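PDB 5NTB: papain inhibitor from Streptomyces mobaraensis, which inhibits the cysteine proteases papain and bromelain and the serine protease trypsin, and serves as a glutamine and lysine donor substrate for transglutaminase. Local coordinates for residues Thr13-Lys18 / Gln32-Ile37; Thr25-Ser30 / Pro70-Cys75; Ala40-Pro45 / Pro51-Val56; Val58-Asn63 / Ile83-Ala88. One frame throughout, in Å; residues are numbered along the deposited sequence.

Contact 1. Residues Thr13-Lys18 / Gln32-Ile37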
loop_
_atom_site.group_PDB
_atom_site.type_symbol
_atom_site.label_atom_id
_atom_site.label_comp_id
_atom_site.label_asym_id
_atom_site.label_seq_id
_atom_site.Cartn_x
_atom_site.Cartn_y
_atom_site.Cartn_z
ATOM N N THR A 13 0.690 -0.827 8.444
ATOM C CA THR A 13 0.172 -2.058 9.008
ATOM C C THR A 13 0.175 -3.092 7.900
ATOM O O THR A 13 0.639 -2.839 6.786
ATOM C CB THR A 13 -1.230 -1.843 9.570
ATOM O OG1 THR A 13 -2.053 -1.256 8.559
ATOM C CG2 THR A 13 -1.185 -0.897 10.757
ATOM N N TYR A 14 -0.343 -4.274 8.189
ATOM C CA TYR A 14 -0.427 -5.266 7.131
ATOM C C TYR A 14 -1.748 -6.013 7.207
ATOM O O TYR A 14 -2.430 -6.025 8.234
ATOM C CB TYR A 14 0.743 -6.257 7.165
ATOM C CG TYR A 14 0.754 -7.143 8.383
ATOM C CD1 TYR A 14 -0.000 -8.308 8.415
ATOM C CD2 TYR A 14 1.507 -6.809 9.502
ATOM C CE1 TYR A 14 -0.012 -9.114 9.521
ATOM C CE2 TYR A 14 1.504 -7.623 10.616
ATOM C CZ TYR A 14 0.740 -8.768 10.609
ATOM O OH TYR A 14 0.729 -9.604 11.703
ATOM N N TYR A 15 -2.095 -6.651 6.093
ATOM C CA TYR A 15 -3.332 -7.412 6.012
ATOM C C TYR A 15 -3.105 -8.681 5.212
ATOM O O TYR A 15 -2.067 -8.861 4.580
ATOM C CB TYR A 15 -4.476 -6.568 5.433
ATOM C CG TYR A 15 -4.492 -6.281 3.937
ATOM C CD1 TYR A 15 -3.504 -5.506 3.329
ATOM C CD2 TYR A 15 -5.553 -6.722 3.151
ATOM C CE1 TYR A 15 -3.566 -5.203 1.976
ATOM C CE2 TYR A 15 -5.626 -6.417 1.810
ATOM C CZ TYR A 15 -4.622 -5.666 1.223
ATOM O OH TYR A 15 -4.699 -5.366 -0.126
ATOM N N THR A 16 -4.099 -9.585 5.273
ATOM C CA THR A 16 -3.958 -10.937 4.737
ATOM C C THR A 16 -5.125 -11.350 3.843
ATOM O O THR A 16 -5.354 -12.552 3.671
ATOM C CB THR A 16 -3.822 -11.954 5.873
ATOM O OG1 THR A 16 -4.956 -11.844 6.744
ATOM C CG2 THR A 16 -2.554 -11.701 6.665
ATOM N N ASP A 17 -5.868 -10.401 3.279
ATOM C CA ASP A 17 -7.008 -10.762 2.443
ATOM C C ASP A 17 -6.584 -11.594 1.239
ATOM O O ASP A 17 -5.535 -11.364 0.623
ATOM C CB ASP A 17 -7.725 -9.517 1.922
ATOM C CG ASP A 17 -8.359 -8.684 3.011
ATOM O OD1 ASP A 17 -8.315 -9.076 4.196
ATOM O OD2 ASP A 17 -8.912 -7.614 2.663
ATOM N N LYS A 18 -7.456 -12.529 0.867
ATOM C CA LYS A 18 -7.338 -13.280 -0.371
ATOM C C LYS A 18 -8.667 -13.164 -1.096
ATOM O O LYS A 18 -9.715 -13.532 -0.547
ATOM C CB LYS A 18 -6.982 -14.745 -0.097
ATOM C CG LYS A 18 -7.150 -15.673 -1.276
ATOM C CD LYS A 18 -6.385 -16.977 -1.064
ATOM C CE LYS A 18 -7.194 -18.191 -1.518
ATOM N NZ LYS A 18 -7.782 -18.028 -2.879
ATOM N N GLN A 32 1.782 -12.307 -1.744
ATOM C CA GLN A 32 2.138 -11.387 -2.812
ATOM C C GLN A 32 2.499 -10.036 -2.226
ATOM O O GLN A 32 1.871 -9.586 -1.258
ATOM C CB GLN A 32 0.992 -11.199 -3.808
ATOM C CG GLN A 32 0.649 -12.452 -4.573
ATOM C CD GLN A 32 -0.580 -12.265 -5.427
ATOM O OE1 GLN A 32 -1.491 -11.497 -5.083
ATOM N NE2 GLN A 32 -0.616 -12.959 -6.560
ATOM N N ASP A 33 3.501 -9.387 -2.823
ATOM C CA ASP A 33 3.843 -8.010 -2.475
ATOM C C ASP A 33 2.819 -7.059 -3.089
ATOM O O ASP A 33 2.651 -7.026 -4.314
ATOM C CB ASP A 33 5.235 -7.636 -2.985
ATOM C CG ASP A 33 6.350 -8.252 -2.185
ATOM O OD1 ASP A 33 6.095 -8.769 -1.081
ATOM O OD2 ASP A 33 7.507 -8.191 -2.666
ATOM N N LEU A 34 2.162 -6.261 -2.250
ATOM C CA LEU A 34 1.232 -5.258 -2.749
ATOM C C LEU A 34 0.924 -4.297 -1.613
ATOM O O LEU A 34 1.309 -4.522 -0.465
ATOM C CB LEU A 34 -0.055 -5.893 -3.292
ATOM C CG LEU A 34 -0.805 -6.854 -2.366
ATOM C CD1 LEU A 34 -1.747 -6.148 -1.402
ATOM C CD2 LEU A 34 -1.577 -7.849 -3.221
ATOM N N VAL A 35 0.205 -3.228 -1.940
ATOM C CA VAL A 35 -0.214 -2.272 -0.926
ATOM C C VAL A 35 -1.671 -1.895 -1.153
ATOM O O VAL A 35 -2.156 -1.827 -2.291
ATOM C CB VAL A 35 0.684 -1.019 -0.918
ATOM C CG1 VAL A 35 0.541 -0.244 -2.193
ATOM C CG2 VAL A 35 0.363 -0.120 0.289
ATOM N N ALA A 36 -2.368 -1.662 -0.040
ATOM C CA ALA A 36 -3.684 -1.029 -0.018
ATOM C C ALA A 36 -3.504 0.429 0.376
ATOM O O ALA A 36 -2.909 0.728 1.422
ATOM C CB ALA A 36 -4.617 -1.747 0.958
ATOM N N ILE A 37 -3.977 1.326 -0.482
ATOM C CA ILE A 37 -3.770 2.768 -0.364
ATOM C C ILE A 37 -4.966 3.416 0.332
ATOM O O ILE A 37 -6.120 3.076 0.035
ATOM C CB ILE A 37 -3.526 3.378 -1.753
ATOM C CG1 ILE A 37 -2.182 2.905 -2.308
ATOM C CG2 ILE A 37 -3.642 4.920 -1.748
ATOM C CD1 ILE A 37 -0.977 3.327 -1.487
#
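Tyr15 reaches across from residues 13-18 to stand its phenol end against Leu34 and Ala36. The tyrosine and leucine side chains meet at about a right angle: methyl CD1 of Leu34 comes to 3.3 Å from Tyr15 OH, while the same methyl is 3.9 Å from Tyr15 CZ. Ala36, whose CB points toward residues 13-18, lies along the same end of the phenol, its CB 3.8 Å from Tyr15 CE1 and as near to Tyr15 OH. With chi1 at 75°, Tyr15 CG sits between its own backbone N and carbonyl carbon, and this swings the ring over to the other segment although the CA atoms of Tyr15 and Ala36 are 8.8 Å apart. Strands 8-18 and 35-38 are not partners in the double-psi beta-barrel sheet; both pair with strand 82-86, and Tyr15 and Ala36 each touch its Asp84. A small alanine suits a place where an aromatic ring must come close, and a branched leucine fills the side of the hydroxyl. The polar end of Tyr15 is not left among methyls, because OH hydrogen-bonds Asp73 OD2. A phenylalanine here could still pack on Leu34 and Ala36 but would probably leave Asp73 OD2 without its hydroxyl mate in a buried setting. At the edge of the Tyr15 ring, in its plane, lies the carboxylate carbon CG of Asp17.

Contact 2. Residues Thr25-Ser30 / Pro70-Cys75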
loop_
_atom_site.group_PDB
_atom_site.type_symbol
_atom_site.label_atom_id
_atom_site.label_comp_id
_atom_site.label_asym_id
_atom_site.label_seq_id
_atom_site.Cartn_x
_atom_site.Cartn_y
_atom_site.Cartn_z
ATOM N N THR A 25 -8.638 -6.982 -9.280
ATOM C CA THR A 25 -7.754 -8.055 -9.682
ATOM C C THR A 25 -7.543 -9.028 -8.526
ATOM O O THR A 25 -7.714 -8.659 -7.358
ATOM C CB THR A 25 -6.398 -7.509 -10.149
ATOM O OG1 THR A 25 -5.705 -6.923 -9.037
ATOM C CG2 THR A 25 -6.591 -6.458 -11.231
ATOM N N PRO A 26 -7.203 -10.280 -8.822
ATOM C CA PRO A 26 -7.041 -11.272 -7.750
ATOM C C PRO A 26 -5.790 -11.002 -6.932
ATOM O O PRO A 26 -4.704 -10.794 -7.476
ATOM C CB PRO A 26 -6.942 -12.599 -8.512
ATOM C CG PRO A 26 -6.456 -12.222 -9.865
ATOM C CD PRO A 26 -7.097 -10.899 -10.158
ATOM N N ILE A 27 -5.950 -11.013 -5.610
ATOM C CA ILE A 27 -4.846 -10.765 -4.698
ATOM C C ILE A 27 -4.817 -11.854 -3.636
ATOM O O ILE A 27 -5.844 -12.431 -3.265
ATOM C CB ILE A 27 -4.938 -9.374 -4.038
ATOM C CG1 ILE A 27 -6.166 -9.277 -3.130
ATOM C CG2 ILE A 27 -4.949 -8.289 -5.096
ATOM C CD1 ILE A 27 -6.165 -8.029 -2.234
ATOM N N ASP A 28 -3.613 -12.135 -3.158
ATOM C CA ASP A 28 -3.400 -12.977 -1.983
ATOM C C ASP A 28 -2.344 -12.253 -1.159
ATOM O O ASP A 28 -1.152 -12.373 -1.438
ATOM C CB ASP A 28 -2.960 -14.376 -2.376
ATOM C CG ASP A 28 -2.649 -15.246 -1.172
ATOM O OD1 ASP A 28 -2.753 -14.758 -0.025
ATOM O OD2 ASP A 28 -2.333 -16.437 -1.371
ATOM N N ALA A 29 -2.790 -11.492 -0.157
ATOM C CA ALA A 29 -1.860 -10.661 0.598
ATOM C C ALA A 29 -0.928 -11.467 1.494
ATOM O O ALA A 29 0.054 -10.906 1.996
ATOM C CB ALA A 29 -2.643 -9.643 1.424
ATOM N N SER A 30 -1.199 -12.757 1.707
ATOM C CA SER A 30 -0.258 -13.583 2.453
ATOM C C SER A 30 0.948 -14.000 1.626
ATOM O O SER A 30 1.976 -14.375 2.203
ATOM C CB SER A 30 -0.957 -14.834 2.979
ATOM O OG SER A 30 -1.136 -15.756 1.920
ATOM N N PRO A 70 3.300 -3.008 -5.905
ATOM C CA PRO A 70 2.191 -2.425 -6.662
ATOM C C PRO A 70 0.999 -2.058 -5.790
ATOM O O PRO A 70 0.656 -2.750 -4.834
ATOM C CB PRO A 70 1.813 -3.544 -7.641
ATOM C CG PRO A 70 2.212 -4.794 -6.919
ATOM C CD PRO A 70 3.483 -4.437 -6.199
ATOM N N VAL A 71 0.334 -0.969 -6.175
ATOM C CA VAL A 71 -0.973 -0.637 -5.613
ATOM C C VAL A 71 -2.001 -1.596 -6.193
ATOM O O VAL A 71 -2.202 -1.647 -7.411
ATOM C CB VAL A 71 -1.360 0.814 -5.925
ATOM C CG1 VAL A 71 -2.777 1.092 -5.440
ATOM C CG2 VAL A 71 -0.344 1.790 -5.330
ATOM N N ARG A 72 -2.682 -2.336 -5.327
ATOM C CA ARG A 72 -3.689 -3.291 -5.772
ATOM C C ARG A 72 -5.000 -3.180 -5.015
ATOM O O ARG A 72 -5.949 -3.897 -5.343
ATOM C CB ARG A 72 -3.169 -4.727 -5.635
ATOM C CG ARG A 72 -1.906 -4.981 -6.418
ATOM C CD ARG A 72 -2.125 -6.044 -7.455
ATOM N NE ARG A 72 -0.912 -6.400 -8.190
ATOM C CZ ARG A 72 -0.576 -5.907 -9.375
ATOM N NH1 ARG A 72 -1.349 -5.014 -9.977
ATOM N NH2 ARG A 72 0.537 -6.320 -9.967
ATOM N N ASP A 73 -5.090 -2.315 -4.013
ATOM C CA ASP A 73 -6.252 -2.362 -3.139
ATOM C C ASP A 73 -6.405 -1.011 -2.463
ATOM O O ASP A 73 -5.519 -0.154 -2.523
ATOM C CB ASP A 73 -6.088 -3.490 -2.116
ATOM C CG ASP A 73 -7.410 -4.060 -1.601
ATOM O OD1 ASP A 73 -8.497 -3.541 -1.912
ATOM O OD2 ASP A 73 -7.327 -5.042 -0.826
ATOM N N LYS A 74 -7.556 -0.844 -1.821
ATOM C CA LYS A 74 -7.938 0.361 -1.102
ATOM C C LYS A 74 -8.072 0.021 0.371
ATOM O O LYS A 74 -8.588 -1.041 0.719
ATOM C CB LYS A 74 -9.266 0.892 -1.641
ATOM C CG LYS A 74 -9.841 2.134 -0.963
ATOM C CD LYS A 74 -10.992 2.631 -1.826
ATOM C CE LYS A 74 -11.926 3.575 -1.123
ATOM N NZ LYS A 74 -13.079 3.811 -2.039
ATOM N N CYS A 75 -7.609 0.924 1.240
ATOM C CA CYS A 75 -7.766 0.783 2.684
ATOM C C CYS A 75 -8.776 1.823 3.148
ATOM O O CYS A 75 -8.418 3.002 3.322
ATOM C CB CYS A 75 -6.419 0.979 3.384
ATOM S SG CYS A 75 -6.515 0.847 5.175
HETATM O O HOH W 1 -7.140 -5.729 -6.839
HETATM O O HOH W 2 -4.258 -4.541 -9.175
#
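Ile27 packs against Arg72 and Asp73 on the buried side of this contact, whereas on the more open side Thr25 OG1 only brushes Arg72 CD, 4.0 Å away, and the polar links go through water. Two branches of Ile27 share the tight work. Its CG2 methyl lies 4.0 Å from Arg72 CB, the two side chains running past one another in opposite directions; the Ile27 and Asp73 side chains cross at about a right angle, bringing Ile27 CD1 to 3.5 Å from Asp73 OD2. A chi1 of 65° places Ile27 CG1 between the backbone N and carbonyl carbon, and the extended chi2 carries CD1 on to the carboxylate. An aliphatic side chain is apt beside it because Asp73 is already served: OD2 by Tyr15 OH, and OD1 by Ala22 N and by Lys74 N, 2.9 Å away and well above the carboxylate plane. No direct hydrogen bond crosses between the segments. One water accepts from Thr25 N and donates to Arg72 O at 2.6 Å; a second lies 2.8 Å from Thr25 OG1 and accepts from Arg72 NH1. Arg72 bends at chi2, and one face of its guanidinium rests on Pro70 CB, 3.7 Å from the plane. Strand 26-28 flanks the double-psi barrel: Ile27 also touches Tyr15 of strand 8-18, while strand 65-75 pairs in parallel with strand 35-38 and antiparallel with strand 57-62.

Contact 3. Residues Ala40-Pro45 / Pro51-Val56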
loop_
_atom_site.group_PDB
_atom_site.type_symbol
_atom_site.label_atom_id
_atom_site.label_comp_id
_atom_site.label_asym_id
_atom_site.label_seq_id
_atom_site.Cartn_x
_atom_site.Cartn_y
_atom_site.Cartn_z
ATOM N N ALA A 40 -8.445 8.301 0.932
ATOM C CA ALA A 40 -8.380 9.714 0.564
ATOM C C ALA A 40 -7.672 9.956 -0.765
ATOM O O ALA A 40 -7.820 11.041 -1.344
ATOM C CB ALA A 40 -7.696 10.512 1.671
ATOM N N TRP A 41 -6.945 8.968 -1.287
ATOM C CA TRP A 41 -6.255 9.113 -2.557
ATOM C C TRP A 41 -7.075 8.633 -3.743
ATOM O O TRP A 41 -6.668 8.868 -4.884
ATOM C CB TRP A 41 -4.935 8.346 -2.527
ATOM C CG TRP A 41 -4.016 8.843 -1.461
ATOM C CD1 TRP A 41 -3.788 8.283 -0.235
ATOM C CD2 TRP A 41 -3.206 10.020 -1.529
ATOM N NE1 TRP A 41 -2.883 9.053 0.471
ATOM C CE2 TRP A 41 -2.517 10.126 -0.303
ATOM C CE3 TRP A 41 -3.010 11.008 -2.501
ATOM C CZ2 TRP A 41 -1.630 11.176 -0.035
ATOM C CZ3 TRP A 41 -2.125 12.038 -2.232
ATOM C CH2 TRP A 41 -1.449 12.114 -1.014
ATOM N N TRP A 42 -8.201 7.963 -3.499
ATOM C CA TRP A 42 -9.013 7.413 -4.573
ATOM C C TRP A 42 -9.955 8.486 -5.105
ATOM O O TRP A 42 -10.487 9.298 -4.340
ATOM C CB TRP A 42 -9.780 6.185 -4.073
ATOM C CG TRP A 42 -8.817 5.065 -3.729
ATOM C CD1 TRP A 42 -7.933 5.035 -2.674
ATOM C CD2 TRP A 42 -8.592 3.851 -4.470
ATOM N NE1 TRP A 42 -7.191 3.868 -2.706
ATOM C CE2 TRP A 42 -7.575 3.131 -3.799
ATOM C CE3 TRP A 42 -9.158 3.298 -5.631
ATOM C CZ2 TRP A 42 -7.111 1.903 -4.251
ATOM C CZ3 TRP A 42 -8.697 2.070 -6.073
ATOM C CH2 TRP A 42 -7.673 1.388 -5.384
ATOM N N THR A 43 -10.137 8.499 -6.433
ATOM C CA THR A 43 -10.840 9.605 -7.086
ATOM C C THR A 43 -12.007 9.165 -7.950
ATOM O O THR A 43 -13.014 9.877 -8.012
ATOM C CB THR A 43 -9.877 10.438 -7.956
ATOM O OG1 THR A 43 -9.118 9.579 -8.824
ATOM C CG2 THR A 43 -8.931 11.239 -7.081
ATOM N N THR A 44 -11.897 8.035 -8.632
ATOM C CA THR A 44 -12.962 7.701 -9.562
ATOM C C THR A 44 -14.143 7.088 -8.822
ATOM O O THR A 44 -13.972 6.409 -7.810
ATOM C CB THR A 44 -12.462 6.735 -10.631
ATOM O OG1 THR A 44 -11.913 5.573 -10.002
ATOM C CG2 THR A 44 -11.391 7.393 -11.480
ATOM N N PRO A 45 -15.367 7.308 -9.309
ATOM C CA PRO A 45 -16.522 6.734 -8.613
ATOM C C PRO A 45 -16.562 5.220 -8.700
ATOM O O PRO A 45 -17.182 4.575 -7.848
ATOM C CB PRO A 45 -17.722 7.390 -9.314
ATOM C CG PRO A 45 -17.193 7.839 -10.637
ATOM C CD PRO A 45 -15.744 8.142 -10.460
ATOM N N PRO A 51 -7.039 5.702 -11.380
ATOM C CA PRO A 51 -5.655 5.752 -11.872
ATOM C C PRO A 51 -4.662 5.083 -10.938
ATOM O O PRO A 51 -3.607 4.638 -11.406
ATOM C CB PRO A 51 -5.380 7.257 -12.018
ATOM C CG PRO A 51 -6.518 7.944 -11.308
ATOM C CD PRO A 51 -7.686 7.021 -11.396
ATOM N N LEU A 52 -4.985 4.948 -9.646
ATOM C CA LEU A 52 -4.121 4.201 -8.736
ATOM C C LEU A 52 -3.911 2.766 -9.174
ATOM O O LEU A 52 -2.933 2.143 -8.759
ATOM C CB LEU A 52 -4.717 4.210 -7.328
ATOM C CG LEU A 52 -4.535 5.518 -6.555
ATOM C CD1 LEU A 52 -5.436 5.514 -5.329
ATOM C CD2 LEU A 52 -3.072 5.705 -6.137
ATOM N N CYS A 53 -4.804 2.232 -9.996
ATOM C CA CYS A 53 -4.749 0.842 -10.420
ATOM C C CYS A 53 -3.960 0.632 -11.702
ATOM O O CYS A 53 -3.809 -0.518 -12.134
ATOM C CB CYS A 53 -6.167 0.307 -10.597
ATOM S SG CYS A 53 -7.110 0.312 -9.037
ATOM N N ARG A 54 -3.433 1.691 -12.309
ATOM C CA ARG A 54 -2.816 1.588 -13.632
ATOM C C ARG A 54 -1.347 1.998 -13.563
ATOM O O ARG A 54 -0.993 3.155 -13.798
ATOM C CB ARG A 54 -3.589 2.409 -14.634
ATOM C CG ARG A 54 -5.002 1.876 -14.835
ATOM C CD ARG A 54 -5.654 2.463 -16.058
ATOM N NE ARG A 54 -6.082 3.839 -15.826
ATOM C CZ ARG A 54 -7.261 4.193 -15.328
ATOM N NH1 ARG A 54 -8.163 3.274 -15.006
ATOM N NH2 ARG A 54 -7.541 5.476 -15.157
ATOM N N GLY A 55 -0.496 1.033 -13.230
ATOM C CA GLY A 55 0.936 1.245 -13.272
ATOM C C GLY A 55 1.506 2.018 -12.111
ATOM O O GLY A 55 2.628 2.524 -12.210
ATOM N N VAL A 56 0.774 2.134 -11.009
ATOM C CA VAL A 56 1.251 2.860 -9.839
ATOM C C VAL A 56 1.727 1.859 -8.797
ATOM O O VAL A 56 1.052 0.859 -8.518
ATOM C CB VAL A 56 0.160 3.777 -9.262
ATOM C CG1 VAL A 56 0.665 4.464 -7.991
ATOM C CG2 VAL A 56 -0.275 4.807 -10.311
#
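The long loop joining strands 35-38 and 57-62 of the barrel folds back on itself here, bringing Trp42 over Leu52 and Thr44 against Pro51. The main element is a CH-pi contact: Leu52 CD1 sits 3.5 Å from the centroid of the five-membered ring of Trp42, only 6° off the ring normal. The same methyl lies 4.0 Å from Trp41 CB, so one leucine branch serves both tryptophans. Further along the indole, Cys53 SG is 3.8 Å from Trp42 CZ3, an oblique sulfur-aromatic contact; this sulfur is tied to Cys23 in a disulfide. Trp42 suits its place because a broad ring can take both neighbours while NE1 hydrogen-bonds Ile37 O. An alanine here would probably leave Leu52 CD1 without the face it lies on and Ile37 O without its indole mate. Thr44 and Pro51 reach toward each other tip to tip, with Thr44 CG2 3.7 Å from Pro51 CD. Asp50 draws the two arms together: OD2 accepts from Thr43 N and Thr44 N, and OD1 from Leu52 N. Leu52 also touches Val71 and Phe108, so CH-pi and cysteine sulfur-aromatic packing fasten this disulfide-linked loop to strands of the double-psi beta-barrel.

Contact 4. Residues Val58-Asn63 / Ile83-Ala88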
loop_
_atom_site.group_PDB
_atom_site.type_symbol
_atom_site.label_atom_id
_atom_site.label_comp_id
_atom_site.label_asym_id
_atom_site.label_seq_id
_atom_site.Cartn_x
_atom_site.Cartn_y
_atom_site.Cartn_z
ATOM N N VAL A 58 4.211 1.783 -4.899
ATOM C CA VAL A 58 4.814 2.607 -3.869
ATOM C C VAL A 58 6.209 2.084 -3.599
ATOM O O VAL A 58 6.512 0.901 -3.771
ATOM C CB VAL A 58 3.999 2.646 -2.565
ATOM C CG1 VAL A 58 2.665 3.345 -2.803
ATOM C CG2 VAL A 58 3.808 1.251 -2.024
ATOM N N GLU A 59 7.062 2.995 -3.175
ATOM C CA GLU A 59 8.352 2.661 -2.592
ATOM C C GLU A 59 8.243 2.982 -1.113
ATOM O O GLU A 59 7.876 4.108 -0.749
ATOM C CB GLU A 59 9.487 3.444 -3.255
ATOM C CG GLU A 59 9.867 2.844 -4.594
ATOM C CD GLU A 59 11.050 3.531 -5.250
ATOM O OE1 GLU A 59 11.289 3.279 -6.452
ATOM O OE2 GLU A 59 11.740 4.312 -4.564
ATOM N N VAL A 60 8.492 1.981 -0.276
ATOM C CA VAL A 60 8.327 2.074 1.170
ATOM C C VAL A 60 9.682 1.868 1.813
ATOM O O VAL A 60 10.362 0.874 1.530
ATOM C CB VAL A 60 7.336 1.030 1.710
ATOM C CG1 VAL A 60 7.091 1.279 3.205
ATOM C CG2 VAL A 60 6.037 1.069 0.925
ATOM N N SER A 61 10.062 2.788 2.689
ATOM C CA SER A 61 11.356 2.746 3.351
ATOM C C SER A 61 11.152 2.674 4.851
ATOM O O SER A 61 10.359 3.436 5.419
ATOM C CB SER A 61 12.198 3.968 2.995
ATOM O OG SER A 61 12.340 4.081 1.593
ATOM N N TYR A 62 11.861 1.754 5.483
ATOM C CA TYR A 62 11.884 1.686 6.932
ATOM C C TYR A 62 13.223 1.113 7.343
ATOM O O TYR A 62 13.675 0.124 6.759
ATOM C CB TYR A 62 10.739 0.817 7.462
ATOM C CG TYR A 62 10.800 0.596 8.949
ATOM C CD1 TYR A 62 10.705 1.667 9.818
ATOM C CD2 TYR A 62 10.959 -0.675 9.480
ATOM C CE1 TYR A 62 10.779 1.480 11.181
ATOM C CE2 TYR A 62 11.018 -0.872 10.827
ATOM C CZ TYR A 62 10.931 0.204 11.674
ATOM O OH TYR A 62 10.992 -0.005 13.032
ATOM N N ASN A 63 13.858 1.742 8.329
ATOM C CA ASN A 63 15.050 1.176 8.950
ATOM C C ASN A 63 16.138 0.914 7.913
ATOM O O ASN A 63 16.861 -0.076 7.992
ATOM C CB ASN A 63 14.713 -0.108 9.718
ATOM C CG ASN A 63 15.086 -0.030 11.184
ATOM O OD1 ASN A 63 15.990 0.712 11.568
ATOM N ND2 ASN A 63 14.411 -0.827 12.012
ATOM N N ILE A 83 -0.399 3.335 5.209
ATOM C CA ILE A 83 -0.547 2.314 4.176
ATOM C C ILE A 83 -0.725 0.958 4.830
ATOM O O ILE A 83 -0.161 0.669 5.889
ATOM C CB ILE A 83 0.639 2.307 3.192
ATOM C CG1 ILE A 83 1.964 2.024 3.909
ATOM C CG2 ILE A 83 0.689 3.616 2.441
ATOM C CD1 ILE A 83 3.161 1.907 2.949
ATOM N N ASP A 84 -1.491 0.106 4.167
ATOM C CA ASP A 84 -1.755 -1.258 4.622
ATOM C C ASP A 84 -1.063 -2.173 3.615
ATOM O O ASP A 84 -1.588 -2.439 2.527
ATOM C CB ASP A 84 -3.261 -1.504 4.702
ATOM C CG ASP A 84 -3.656 -2.557 5.736
ATOM O OD1 ASP A 84 -2.809 -3.022 6.514
ATOM O OD2 ASP A 84 -4.853 -2.907 5.769
ATOM N N LEU A 85 0.137 -2.619 3.955
ATOM C CA LEU A 85 0.882 -3.506 3.081
ATOM C C LEU A 85 0.325 -4.912 3.165
ATOM O O LEU A 85 -0.257 -5.309 4.172
ATOM C CB LEU A 85 2.360 -3.531 3.473
ATOM C CG LEU A 85 3.178 -2.304 3.107
ATOM C CD1 LEU A 85 4.540 -2.434 3.775
ATOM C CD2 LEU A 85 3.359 -2.193 1.610
ATOM N N SER A 86 0.526 -5.683 2.109
ATOM C CA SER A 86 0.330 -7.113 2.280
ATOM C C SER A 86 1.241 -7.632 3.390
ATOM O O SER A 86 2.320 -7.091 3.646
ATOM C CB SER A 86 0.587 -7.839 0.964
ATOM O OG SER A 86 1.949 -7.737 0.580
ATOM N N GLN A 87 0.777 -8.679 4.069
ATOM C CA GLN A 87 1.611 -9.378 5.037
ATOM C C GLN A 87 2.962 -9.737 4.433
ATOM O O GLN A 87 4.014 -9.556 5.069
ATOM C CB GLN A 87 0.878 -10.636 5.506
ATOM C CG GLN A 87 1.570 -11.376 6.625
ATOM C CD GLN A 87 0.890 -12.692 6.928
ATOM O OE1 GLN A 87 0.509 -12.934 8.063
ATOM N NE2 GLN A 87 0.709 -13.527 5.918
ATOM N N ALA A 88 2.952 -10.211 3.186
ATOM C CA ALA A 88 4.185 -10.624 2.532
ATOM C C ALA A 88 5.151 -9.457 2.359
ATOM O O ALA A 88 6.361 -9.609 2.571
ATOM C CB ALA A 88 3.857 -11.271 1.185
#
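Val60 and Ile83 meet tip to tip in the interior of the double-psi beta-barrel. Ile83 CD1 lies 3.6 Å from Val60 CG2 and 4.0 Å from Val60 CG1, so the terminal methyl of the isoleucine nestles against both branches of the valine. Leu85, two residues on and pointing the same way, adds a looser touch, its CD2 being 4.3 Å from Val60 CG2. The torsions explain the reach: Ile83 CG1 lies between its backbone N and carbonyl carbon (chi1 60°), and from there chi2 of 176° stretches CD1 straight out. Purely aliphatic residues suit this place, where no backbone hydrogen bond joins the two segments and the CA atoms of Val60 and Ile83 are 9.4 Å apart.

Around this first shell the core continues. Val35 of strand 35-38 touches Ile83 and Leu85, Ile104 and Trp106 of strand 104-109 border Ile83, Met12 of strand 8-18 borders Leu85, and Leu93 leans on Val60. The strands themselves fix these directions. Strand 57-62 pairs with strands 65-75 and 104-109, strand 82-86 with strands 8-18 and 35-38, and in each the alternating residues turn from the core: Glu59 makes a salt bridge with Arg68, Ser61 OG hydrogen-bonds Thr66 OG1, and Asp84 OD1 hydrogen-bonds Thr13 OG1. Strand 82-86 ends at Ser86, the N-cap of helix 87-90, a role that suits a short hydroxyl side chain: its OG receives Ala89 N, three residues on, and is also hydrogen-bonded to Leu34 N and Gln32 O.

Contacts 1, 2 and 4 share the strands of one sheet, and contact 3 is the loop attached to it. Contacts 1 and 2 lie closest, centres about 6 Å apart, and a backbone hydrogen bond of 2.9 Å from Ala29 N to Asp17 O joins them beside the Tyr15-Asp73 bond. Contact 1 meets contact 4, about 9 Å away between centres, where strands 35-38 and 82-86 pair: Ala36 N is 2.8 Å from Asp84 O. Contact 3 is tied to contact 2 by a 3.1 Å hydrogen bond from Val71 N to Val56 O, and to contact 1 through Trp42 NE1. Contacts 3 and 4 lie on opposite sides of the chain's centre, about 18 Å between centres. A sulfate, probably from the crystallisation liquor, lies about 6 Å from the Trp41 side chain.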